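Local atomic coordinates of endo-beta-N-acetylglucosaminidase F1 (Bacteroides thetaiotaomicron VPI-5482, PDB entry 6TCV), a protein that probably cleaves high-mannose N-glycans between the two N-acetylglucosamines of their core, as endo-beta-N-acetylglucosaminidases do. Residues Leu32-Val37 and Ile149-Asp154; Ala203-Tyr208 and Gly247-His252; Glu231-Pro236 and Lys438-Thr443. The protein carries 2 engineered substitutions. All coordinates share one frame; numbering follows the deposited sequence.

How the contacts relate
Contact 2 is the buried one, contact 1 is partly buried, and contact 3 lies at the surface. Contacts 1 and 2 both join parallel neighbouring strands, but in different sheets on opposite sides of the chain's centre, with their own centres about 30 Å apart. Contact 1 rests on regular backbone bonds with aliphatic and aromatic packing; contact 2 gives up regularity as its strands splay, and asparagine side chains take over beside bound mannoses. Contact 3 is purely van der Waals, a leucine against a loop. Its helix 235-238 is followed directly in the chain by strand 243-249 of contact 2, although the nearest atoms of the two contacts stay about 10 Å apart.

Contact 1. Residues Leu32-Val37 and Ile149-Asp154; sequences LVSKVV and IYLVKD
Val37 and Tyr150 meet through their first torsions: in Val37 CG1 stands opposite the backbone N (chi1 177°), which leaves CG2 beside that N and opposite the carbonyl carbon, and Tyr150 sets its ring beside its own backbone N (chi1 -64°). As a result Val37 CG2 comes to the edge of the ring, 3.9 Å from Tyr150 CD2, while Lys35 CB approaches the same ring carbon more obliquely. Beyond Lys35 CB the lysine chain bends and leads away. The other face of the sheet carries Ser34, Val36, Ile149 and Leu151; there Ser34 OG lies 3.6 Å from Ile149 CG2, an apolar neighbour.

Between the two faces runs regular parallel pairing. Lys35 straddles Ile149 and Leu151, its N donating to Ile149 O at 3.0 Å and its O accepting from Leu151 N at 2.9 Å. Val37 repeats this two residues on, with N to Leu151 O at 2.8 Å and O taking Lys153 N at 2.9 Å. At the start Ile149 N binds Val33 O (2.8 Å), and a water lies 3.0 Å from both Leu32 O and Ile149 O, and can donate to either.

The strand 147-154 is central here: 34-39 pairs along one side, and 125-130 along the other, antiparallel. Tyr74 of helix 68-78 covers Ile149 and Leu151, whereas Tyr44 of strand 43-49 touches Lys35 and Val37 on the tyrosine side, where Tyr150 OH is bonded to Asp27.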
loop_
_atom_site.group_PDB
_atom_site.type_symbol
_atom_site.label_atom_id
_atom_site.label_comp_id
_atom_site.label_asym_id
_atom_site.label_seq_id
_atom_site.Cartn_x
_atom_site.Cartn_y
_atom_site.Cartn_z
ATOM N N LEU A 32 -8.504 15.017 0.062
ATOM C CA LEU A 32 -9.137 13.797 -0.428
ATOM C C LEU A 32 -10.556 13.640 0.069
ATOM O O LEU A 32 -10.854 13.932 1.223
ATOM C CB LEU A 32 -8.339 12.566 0.037
ATOM C CG LEU A 32 -6.901 12.449 -0.458
ATOM C CD1 LEU A 32 -6.190 11.218 0.105
ATOM C CD2 LEU A 32 -6.879 12.408 -2.049
ATOM N N VAL A 33 -11.427 13.160 -0.820
ATOM C CA VAL A 33 -12.809 12.910 -0.441
ATOM C C VAL A 33 -12.884 11.630 0.370
ATOM O O VAL A 33 -13.872 11.412 1.077
ATOM C CB VAL A 33 -13.726 12.860 -1.681
ATOM C CG1 VAL A 33 -13.683 14.169 -2.422
ATOM C CG2 VAL A 33 -13.300 11.749 -2.599
ATOM N N SER A 34 -11.859 10.768 0.268
ATOM C CA SER A 34 -11.787 9.533 1.037
ATOM C C SER A 34 -10.397 9.442 1.646
ATOM O O SER A 34 -9.413 9.354 0.915
ATOM C CB SER A 34 -12.055 8.372 0.100
ATOM O OG SER A 34 -12.082 7.148 0.799
ATOM N N LYS A 35 -10.317 9.454 2.979
ATOM C CA LYS A 35 -9.041 9.556 3.689
ATOM C C LYS A 35 -8.935 8.456 4.738
ATOM O O LYS A 35 -9.766 8.395 5.648
ATOM C CB LYS A 35 -8.899 10.940 4.363
ATOM C CG LYS A 35 -7.694 11.068 5.294
ATOM C CD LYS A 35 -6.404 10.862 4.565
ATOM C CE LYS A 35 -5.205 11.066 5.482
ATOM N NZ LYS A 35 -3.940 10.816 4.758
ATOM N N VAL A 36 -7.888 7.646 4.650
ATOM C CA VAL A 36 -7.575 6.644 5.665
ATOM C C VAL A 36 -6.806 7.302 6.802
ATOM O O VAL A 36 -5.842 8.043 6.557
ATOM C CB VAL A 36 -6.805 5.468 5.043
ATOM C CG1 VAL A 36 -6.357 4.481 6.149
ATOM C CG2 VAL A 36 -7.676 4.806 3.954
ATOM N N VAL A 37 -7.292 7.121 8.035
ATOM C CA VAL A 37 -6.671 7.662 9.249
ATOM C C VAL A 37 -6.209 6.486 10.075
ATOM O O VAL A 37 -7.031 5.702 10.565
ATOM C CB VAL A 37 -7.668 8.501 10.066
ATOM C CG1 VAL A 37 -7.056 8.995 11.361
ATOM C CG2 VAL A 37 -8.113 9.719 9.234
ATOM N N ILE A 149 -15.466 11.063 3.401
ATOM C CA ILE A 149 -15.371 9.958 4.340
ATOM C C ILE A 149 -13.974 9.791 4.918
ATOM O O ILE A 149 -12.959 9.994 4.237
ATOM C CB ILE A 149 -15.974 8.675 3.724
ATOM C CG1 ILE A 149 -16.216 7.634 4.811
ATOM C CG2 ILE A 149 -15.047 8.111 2.612
ATOM C CD1 ILE A 149 -17.220 6.573 4.410
ATOM N N TYR A 150 -13.905 9.503 6.232
ATOM C CA TYR A 150 -12.682 9.088 6.916
ATOM C C TYR A 150 -12.799 7.612 7.274
ATOM O O TYR A 150 -13.859 7.194 7.761
ATOM C CB TYR A 150 -12.489 9.862 8.213
ATOM C CG TYR A 150 -12.306 11.302 7.911
ATOM C CD1 TYR A 150 -13.409 12.137 7.751
ATOM C CD2 TYR A 150 -11.015 11.831 7.775
ATOM C CE1 TYR A 150 -13.260 13.467 7.437
ATOM C CE2 TYR A 150 -10.862 13.178 7.439
ATOM C CZ TYR A 150 -11.987 13.982 7.308
ATOM O OH TYR A 150 -11.881 15.316 6.990
ATOM N N LEU A 151 -11.769 6.840 6.956
ATOM C CA LEU A 151 -11.706 5.409 7.233
ATOM C C LEU A 151 -10.638 5.219 8.297
ATOM O O LEU A 151 -9.452 5.378 8.029
ATOM C CB LEU A 151 -11.421 4.665 5.921
ATOM C CG LEU A 151 -12.467 4.835 4.831
ATOM C CD1 LEU A 151 -11.994 4.191 3.488
ATOM C CD2 LEU A 151 -13.845 4.336 5.242
ATOM N N VAL A 152 -11.081 4.931 9.528
ATOM C CA VAL A 152 -10.272 5.027 10.751
ATOM C C VAL A 152 -9.861 3.656 11.242
ATOM O O VAL A 152 -10.700 2.758 11.359
ATOM C CB VAL A 152 -11.038 5.796 11.850
ATOM C CG1 VAL A 152 -10.144 5.960 13.109
ATOM C CG2 VAL A 152 -11.575 7.146 11.353
ATOM N N LYS A 153 -8.578 3.501 11.518
ATOM C CA LYS A 153 -8.009 2.303 12.120
ATOM C C LYS A 153 -7.198 2.647 13.362
ATOM O O LYS A 153 -6.438 3.619 13.354
ATOM C CB LYS A 153 -7.052 1.639 11.121
ATOM C CG LYS A 153 -7.657 1.515 9.724
ATOM C CD LYS A 153 -6.700 1.063 8.619
ATOM C CE LYS A 153 -5.631 0.103 9.047
ATOM N NZ LYS A 153 -4.669 -0.015 7.889
ATOM N N ASP A 154 -7.415 1.931 14.448
ATOM C CA ASP A 154 -6.617 2.115 15.661
ATOM C C ASP A 154 -5.357 1.275 15.565
ATOM O O ASP A 154 -5.428 0.042 15.609
ATOM C CB ASP A 154 -7.475 1.796 16.876
ATOM C CG ASP A 154 -6.757 1.962 18.208
ATOM O OD1 ASP A 154 -5.620 2.437 18.249
ATOM O OD2 ASP A 154 -7.434 1.724 19.240
HETATM O O HOH W 1 -12.466 12.899 3.566
#

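Contact 2. Residues Ala203-Tyr208 and Gly247-His252; sequences AANINY and GLLGNH. With MAN (alpha-D-mannopyranose), chain B; MAN (alpha-D-mannopyranose), chain C; MAN (alpha-D-mannopyranose), chain D; MAN (alpha-D-mannopyranose), chain E.
Asn205 and Leu249 pair near the C-terminal ends of two adjacent parallel strands, 198-209 and 243-249, of what is in all likelihood the (beta/alpha)8 barrel of a family 18 glycoside hydrolase. Asn205 can be followed outward. Its CB lies close to Leu249 O and 3.6 Å from Asn251 CB. With chi1 at -60°, CG swings beside the backbone N and lands 3.6 Å from Asn251 CG, the two amides stacked with planes only 17° apart. At the tip the amide divides its work: OD1 accepts from O3 of the chain B mannose at 2.7 Å, while ND2 donates one way to that sugar's O4 (3.1 Å) and the other way, almost straight, to Leu249 O (3.1 Å). Leu249 O is gripped twice, because Ile206 N reaches it from the opposite face of the carbonyl. The bonds of OD1 and ND2 fix the rotation of the amide, with both atoms turned to the chain B mannose, whose O4 in turn donates to Ala203 O.

Beyond Gly250 the backbones part, and side chains bridge the gap. Asn251 ND2 points straight along a lone pair of Asn207 OD1 (2.8 Å), the amides standing 75° apart, and Asn207 ND2 returns a bond to Asn251 O while also serving Asp253. An alanine at Asn207 would cut both links, is likely to leave Asn251 freer to turn, and so could unsettle the stack against Asn205. Further on, the His252 ring lies with one face over C2 of the chain C mannose, and its NE2 sits 2.7 Å from O2 of the chain D mannose.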
loop_
_atom_site.group_PDB
_atom_site.type_symbol
_atom_site.label_atom_id
_atom_site.label_comp_id
_atom_site.label_asym_id
_atom_site.label_seq_id
_atom_site.Cartn_x
_atom_site.Cartn_y
_atom_site.Cartn_z
ATOM N N ALA A 203 5.708 -12.645 -6.548
ATOM C CA ALA A 203 4.426 -12.033 -6.977
ATOM C C ALA A 203 3.441 -13.094 -7.377
ATOM O O ALA A 203 3.828 -14.104 -8.014
ATOM C CB ALA A 203 4.611 -11.105 -8.187
ATOM N N ALA A 204 2.166 -12.839 -7.080
ATOM C CA ALA A 204 1.078 -13.505 -7.784
ATOM C C ALA A 204 1.043 -12.959 -9.205
ATOM O O ALA A 204 1.600 -11.918 -9.523
ATOM C CB ALA A 204 -0.267 -13.230 -7.091
ATOM N N ASN A 205 0.329 -13.657 -10.073
ATOM C CA ASN A 205 0.289 -13.301 -11.484
ATOM C C ASN A 205 -1.114 -13.006 -11.976
ATOM O O ASN A 205 -2.106 -13.453 -11.401
ATOM C CB ASN A 205 0.878 -14.425 -12.311
ATOM C CG ASN A 205 2.286 -14.693 -11.942
ATOM O OD1 ASN A 205 2.645 -15.760 -11.462
ATOM N ND2 ASN A 205 3.119 -13.698 -12.148
ATOM N N ILE A 206 -1.191 -12.232 -13.059
ATOM C CA ILE A 206 -2.392 -12.216 -13.899
ATOM C C ILE A 206 -2.159 -13.196 -15.043
ATOM O O ILE A 206 -1.110 -13.146 -15.721
ATOM C CB ILE A 206 -2.770 -10.811 -14.377
ATOM C CG1 ILE A 206 -4.081 -10.882 -15.145
ATOM C CG2 ILE A 206 -1.665 -10.132 -15.193
ATOM C CD1 ILE A 206 -4.729 -9.513 -15.413
ATOM N N ASN A 207 -3.137 -14.077 -15.275
ATOM C CA ASN A 207 -3.073 -15.044 -16.361
ATOM C C ASN A 207 -4.491 -15.246 -16.883
ATOM O O ASN A 207 -5.484 -14.884 -16.228
ATOM C CB ASN A 207 -2.537 -16.384 -15.891
ATOM C CG ASN A 207 -1.035 -16.388 -15.820
ATOM O OD1 ASN A 207 -0.443 -16.315 -14.718
ATOM N ND2 ASN A 207 -0.390 -16.481 -16.973
ATOM N N TYR A 208 -4.592 -15.776 -18.107
ATOM C CA TYR A 208 -5.922 -16.043 -18.662
ATOM C C TYR A 208 -6.372 -17.393 -18.098
ATOM O O TYR A 208 -5.623 -18.380 -18.165
ATOM C CB TYR A 208 -5.877 -16.132 -20.180
ATOM C CG TYR A 208 -7.238 -16.029 -20.795
ATOM C CD1 TYR A 208 -7.975 -14.889 -20.574
ATOM C CD2 TYR A 208 -7.838 -17.050 -21.521
ATOM C CE1 TYR A 208 -9.239 -14.713 -21.083
ATOM C CE2 TYR A 208 -9.138 -16.871 -22.035
ATOM C CZ TYR A 208 -9.813 -15.685 -21.764
ATOM O OH TYR A 208 -11.112 -15.485 -22.284
ATOM N N GLY A 247 1.779 -8.762 -4.356
ATOM C CA GLY A 247 2.272 -8.304 -5.646
ATOM C C GLY A 247 1.542 -9.031 -6.769
ATOM O O GLY A 247 1.302 -10.233 -6.689
ATOM N N LEU A 248 1.216 -8.269 -7.817
ATOM C CA LEU A 248 0.676 -8.803 -9.068
ATOM C C LEU A 248 1.638 -8.452 -10.189
ATOM O O LEU A 248 2.142 -7.317 -10.259
ATOM C CB LEU A 248 -0.719 -8.233 -9.359
ATOM C CG LEU A 248 -1.903 -9.116 -9.020
ATOM C CD1 LEU A 248 -1.889 -10.423 -9.811
ATOM C CD2 LEU A 248 -2.006 -9.380 -7.532
ATOM N N LEU A 249 1.839 -9.407 -11.082
ATOM C CA LEU A 249 2.837 -9.307 -12.132
ATOM C C LEU A 249 2.299 -10.034 -13.360
ATOM O O LEU A 249 1.764 -11.143 -13.241
ATOM C CB LEU A 249 4.135 -9.966 -11.594
ATOM C CG LEU A 249 5.343 -9.970 -12.531
ATOM C CD1 LEU A 249 5.936 -8.606 -12.726
ATOM C CD2 LEU A 249 6.392 -10.953 -11.956
ATOM N N GLY A 250 2.543 -9.478 -14.547
ATOM C CA GLY A 250 2.215 -10.168 -15.794
ATOM C C GLY A 250 2.986 -11.461 -15.908
ATOM O O GLY A 250 3.975 -11.684 -15.214
ATOM N N ASN A 251 2.531 -12.339 -16.808
ATOM C CA ASN A 251 3.033 -13.704 -16.774
ATOM C C ASN A 251 2.840 -14.458 -18.100
ATOM O O ASN A 251 2.362 -15.610 -18.107
ATOM C CB ASN A 251 2.339 -14.454 -15.618
ATOM C CG ASN A 251 3.055 -15.718 -15.259
ATOM O OD1 ASN A 251 4.300 -15.826 -15.383
ATOM N ND2 ASN A 251 2.322 -16.701 -14.852
ATOM N N HIS A 252 3.225 -13.820 -19.220
ATOM C CA HIS A 252 3.502 -14.504 -20.482
ATOM C C HIS A 252 2.252 -15.100 -21.119
ATOM O O HIS A 252 2.342 -16.119 -21.820
ATOM C CB HIS A 252 4.560 -15.602 -20.269
ATOM C CG HIS A 252 5.773 -15.133 -19.533
ATOM N ND1 HIS A 252 6.778 -14.406 -20.155
ATOM C CD2 HIS A 252 6.141 -15.259 -18.231
ATOM C CE1 HIS A 252 7.705 -14.108 -19.258
ATOM N NE2 HIS A 252 7.343 -14.609 -18.087
HETATM C C1 MAN B . 8.567 -16.281 -12.061
HETATM C C2 MAN B . 7.323 -17.101 -11.746
HETATM C C3 MAN B . 6.180 -16.149 -11.435
HETATM C C4 MAN B . 6.551 -15.163 -10.335
HETATM C C5 MAN B . 7.862 -14.449 -10.655
HETATM C C6 MAN B . 8.404 -13.656 -9.482
HETATM O O2 MAN B . 7.641 -17.985 -10.649
HETATM O O3 MAN B . 5.050 -16.902 -10.995
HETATM O O4 MAN B . 5.557 -14.144 -10.246
HETATM O O5 MAN B . 8.878 -15.429 -10.975
HETATM O O6 MAN B . 9.671 -13.066 -9.831
HETATM C C1 MAN C . 10.340 -17.525 -18.948
HETATM C C2 MAN C . 8.956 -17.644 -19.566
HETATM C C3 MAN C . 8.031 -18.460 -18.676
HETATM C C4 MAN C . 8.681 -19.795 -18.354
HETATM C C5 MAN C . 10.055 -19.566 -17.737
HETATM C C6 MAN C . 10.786 -20.856 -17.433
HETATM O O2 MAN C . 9.001 -18.306 -20.829
HETATM O O3 MAN C . 6.773 -18.690 -19.319
HETATM O O4 MAN C . 7.921 -20.490 -17.372
HETATM O O5 MAN C . 10.869 -18.798 -18.632
HETATM O O6 MAN C . 12.098 -20.587 -16.992
HETATM C C1 MAN D . 10.261 -13.285 -15.488
HETATM C C2 MAN D . 9.105 -13.819 -14.655
HETATM C C3 MAN D . 9.525 -15.115 -13.978
HETATM C C4 MAN D . 9.946 -16.140 -15.013
HETATM C C5 MAN D . 11.024 -15.538 -15.918
HETATM C C6 MAN D . 11.383 -16.454 -17.062
HETATM O O2 MAN D . 7.992 -14.043 -15.502
HETATM O O3 MAN D . 8.365 -15.610 -13.276
HETATM O O4 MAN D . 10.435 -17.353 -14.451
HETATM O O5 MAN D . 10.607 -14.267 -16.465
HETATM O O6 MAN D . 10.187 -16.723 -17.807
HETATM C C1 MAN E . 8.037 -17.867 -21.730
HETATM C C2 MAN E . 8.053 -18.784 -22.939
HETATM C C3 MAN E . 9.422 -18.746 -23.596
HETATM C C4 MAN E . 9.847 -17.314 -23.882
HETATM C C5 MAN E . 9.734 -16.471 -22.612
HETATM C C6 MAN E . 10.047 -15.003 -22.825
HETATM O O2 MAN E . 7.053 -18.338 -23.846
HETATM O O3 MAN E . 9.389 -19.479 -24.814
HETATM O O4 MAN E . 11.204 -17.282 -24.309
HETATM O O5 MAN E . 8.391 -16.551 -22.106
HETATM O O6 MAN E . 9.614 -14.205 -21.747
HETATM O O HOH W 2 0.122 -12.513 -18.211
#

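Contact 3. Residues Glu231-Pro236 and Lys438-Thr443; sequences ETLLQP and KKNDPT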
loop_
_atom_site.group_PDB
_atom_site.type_symbol
_atom_site.label_atom_id
_atom_site.label_comp_id
_atom_site.label_asym_id
_atom_site.label_seq_id
_atom_site.Cartn_x
_atom_site.Cartn_y
_atom_site.Cartn_z
ATOM N N GLU A 231 -1.537 -17.180 8.537
ATOM C CA GLU A 231 -1.491 -16.918 9.965
ATOM C C GLU A 231 -0.096 -17.099 10.523
ATOM O O GLU A 231 0.305 -16.339 11.406
ATOM C CB GLU A 231 -2.500 -17.784 10.732
ATOM C CG GLU A 231 -3.937 -17.414 10.317
ATOM C CD GLU A 231 -5.011 -18.320 10.904
ATOM O OE1 GLU A 231 -4.671 -19.231 11.669
ATOM O OE2 GLU A 231 -6.206 -18.105 10.608
ATOM N N THR A 232 0.675 -18.066 10.054
ATOM C CA THR A 232 2.005 -18.238 10.625
ATOM C C THR A 232 3.095 -17.519 9.874
ATOM O O THR A 232 4.129 -17.251 10.487
ATOM C CB THR A 232 2.360 -19.684 10.782
ATOM O OG1 THR A 232 2.294 -20.299 9.531
ATOM C CG2 THR A 232 1.331 -20.405 11.666
ATOM N N LEU A 233 2.930 -17.222 8.584
ATOM C CA LEU A 233 3.999 -16.647 7.788
ATOM C C LEU A 233 3.790 -15.191 7.357
ATOM O O LEU A 233 4.763 -14.549 6.955
ATOM C CB LEU A 233 4.279 -17.518 6.543
ATOM C CG LEU A 233 4.726 -18.922 6.912
ATOM C CD1 LEU A 233 4.896 -19.725 5.596
ATOM C CD2 LEU A 233 6.040 -18.947 7.654
ATOM N N LEU A 234 2.587 -14.623 7.524
ATOM C CA LEU A 234 2.321 -13.244 7.107
ATOM C C LEU A 234 1.740 -12.411 8.244
ATOM O O LEU A 234 2.217 -11.308 8.525
ATOM C CB LEU A 234 1.335 -13.188 5.926
ATOM C CG LEU A 234 1.774 -13.965 4.716
ATOM C CD1 LEU A 234 0.689 -13.850 3.640
ATOM C CD2 LEU A 234 3.069 -13.471 4.157
ATOM N N GLN A 235 0.775 -12.935 8.967
ATOM C CA GLN A 235 0.135 -12.167 10.036
ATOM C C GLN A 235 1.093 -11.749 11.141
ATOM O O GLN A 235 0.847 -10.683 11.754
ATOM C CB GLN A 235 -1.081 -12.921 10.590
ATOM C CG GLN A 235 -2.189 -13.151 9.550
ATOM C CD GLN A 235 -2.721 -11.918 8.852
ATOM O OE1 GLN A 235 -2.859 -10.880 9.474
ATOM N NE2 GLN A 235 -2.926 -11.988 7.546
ATOM N N PRO A 236 2.183 -12.483 11.458
ATOM C CA PRO A 236 3.101 -11.964 12.499
ATOM C C PRO A 236 3.674 -10.609 12.130
ATOM O O PRO A 236 4.012 -9.819 13.013
ATOM C CB PRO A 236 4.190 -13.043 12.599
ATOM C CG PRO A 236 3.481 -14.308 12.137
ATOM C CD PRO A 236 2.549 -13.846 11.035
ATOM N N LYS A 438 14.210 -19.171 7.207
ATOM C CA LYS A 438 14.292 -20.055 6.059
ATOM C C LYS A 438 12.959 -20.130 5.336
ATOM O O LYS A 438 11.900 -19.918 5.917
ATOM C CB LYS A 438 14.769 -21.466 6.473
ATOM C CG LYS A 438 16.157 -21.496 7.105
ATOM C CD LYS A 438 16.630 -22.923 7.353
ATOM C CE LYS A 438 18.079 -22.875 7.889
ATOM N NZ LYS A 438 18.494 -24.299 7.935
ATOM N N LYS A 439 12.999 -20.475 4.059
ATOM C CA LYS A 439 11.776 -20.525 3.264
ATOM C C LYS A 439 10.748 -21.461 3.923
ATOM O O LYS A 439 11.068 -22.592 4.286
ATOM C CB LYS A 439 12.106 -20.969 1.830
ATOM C CG LYS A 439 10.884 -21.038 0.888
ATOM C CD LYS A 439 11.256 -21.442 -0.528
ATOM C CE LYS A 439 9.996 -21.617 -1.375
ATOM N NZ LYS A 439 10.332 -22.165 -2.656
ATOM N N ASN A 440 9.519 -20.946 4.066
ATOM C CA ASN A 440 8.358 -21.702 4.529
ATOM C C ASN A 440 8.464 -22.173 5.972
ATOM O O ASN A 440 7.667 -22.989 6.375
ATOM C CB ASN A 440 7.988 -22.867 3.601
ATOM C CG ASN A 440 7.469 -22.382 2.241
ATOM O OD1 ASN A 440 7.078 -21.239 2.112
ATOM N ND2 ASN A 440 7.445 -23.267 1.253
ATOM N N ASP A 441 9.386 -21.644 6.738
ATOM C CA ASP A 441 9.679 -22.122 8.091
ATOM C C ASP A 441 9.449 -20.945 9.030
ATOM O O ASP A 441 10.046 -19.897 8.836
ATOM C CB ASP A 441 11.119 -22.616 8.113
ATOM C CG ASP A 441 11.541 -23.229 9.428
ATOM O OD1 ASP A 441 10.879 -23.018 10.480
ATOM O OD2 ASP A 441 12.558 -23.982 9.408
ATOM N N PRO A 442 8.564 -21.072 10.027
ATOM C CA PRO A 442 8.329 -19.930 10.936
ATOM C C PRO A 442 9.401 -19.752 12.000
ATOM O O PRO A 442 9.303 -18.809 12.818
ATOM C CB PRO A 442 6.988 -20.295 11.598
ATOM C CG PRO A 442 7.015 -21.804 11.646
ATOM C CD PRO A 442 7.715 -22.229 10.344
ATOM N N THR A 443 10.370 -20.627 12.085
ATOM C CA THR A 443 11.344 -20.614 13.181
ATOM C C THR A 443 12.408 -19.542 12.973
ATOM O O THR A 443 13.037 -19.502 11.918
ATOM C CB THR A 443 12.077 -21.947 13.220
ATOM O OG1 THR A 443 11.125 -22.996 13.358
ATOM C CG2 THR A 443 12.988 -21.982 14.446
#
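Leu233, the last residue of helix 230-233, is met by the loop 438-443. Lys438 opens a type II beta turn, its O accepting from Asp441 N at 3.2 Å, and its side chain makes a cation-pi contact with Tyr445. Lys439 takes no part across the contact; its NZ is bonded to Asn177 O and Asn222 OD1. Asn440 takes the third place of the turn with a positive phi of 66°, and it is its CA that is offered to the leucine, 4.1 Å from Leu233 CD1.

At Asp441 the backbone does the touching, C lying 4.2 Å from Leu233 CD2. Of its carboxylate, OD1 takes two bonds, from Thr443 N and Thr443 OG1, both 2.9 Å long, and OD2 meets Tyr445 OH. Pro442 follows with its N 4.1 Å from Leu233 CD2, and its CB makes the apolar side-chain pair of the contact, 4.3 Å from Leu233 CD2. With CG of Leu233 anti to the carbonyl carbon (chi1 -61°) and chi2 extended (177°), CD1 lies against Asn440 and CD2 against Asp441 and Pro442.

Tyr225 and Leu226 of helix 221-228 also touch Leu233, and Tyr225 touches Asn440 too. What rests on the leucine is a type II turn running directly into an Asx turn, a compact connection between the short strands 435-436 and 445-446.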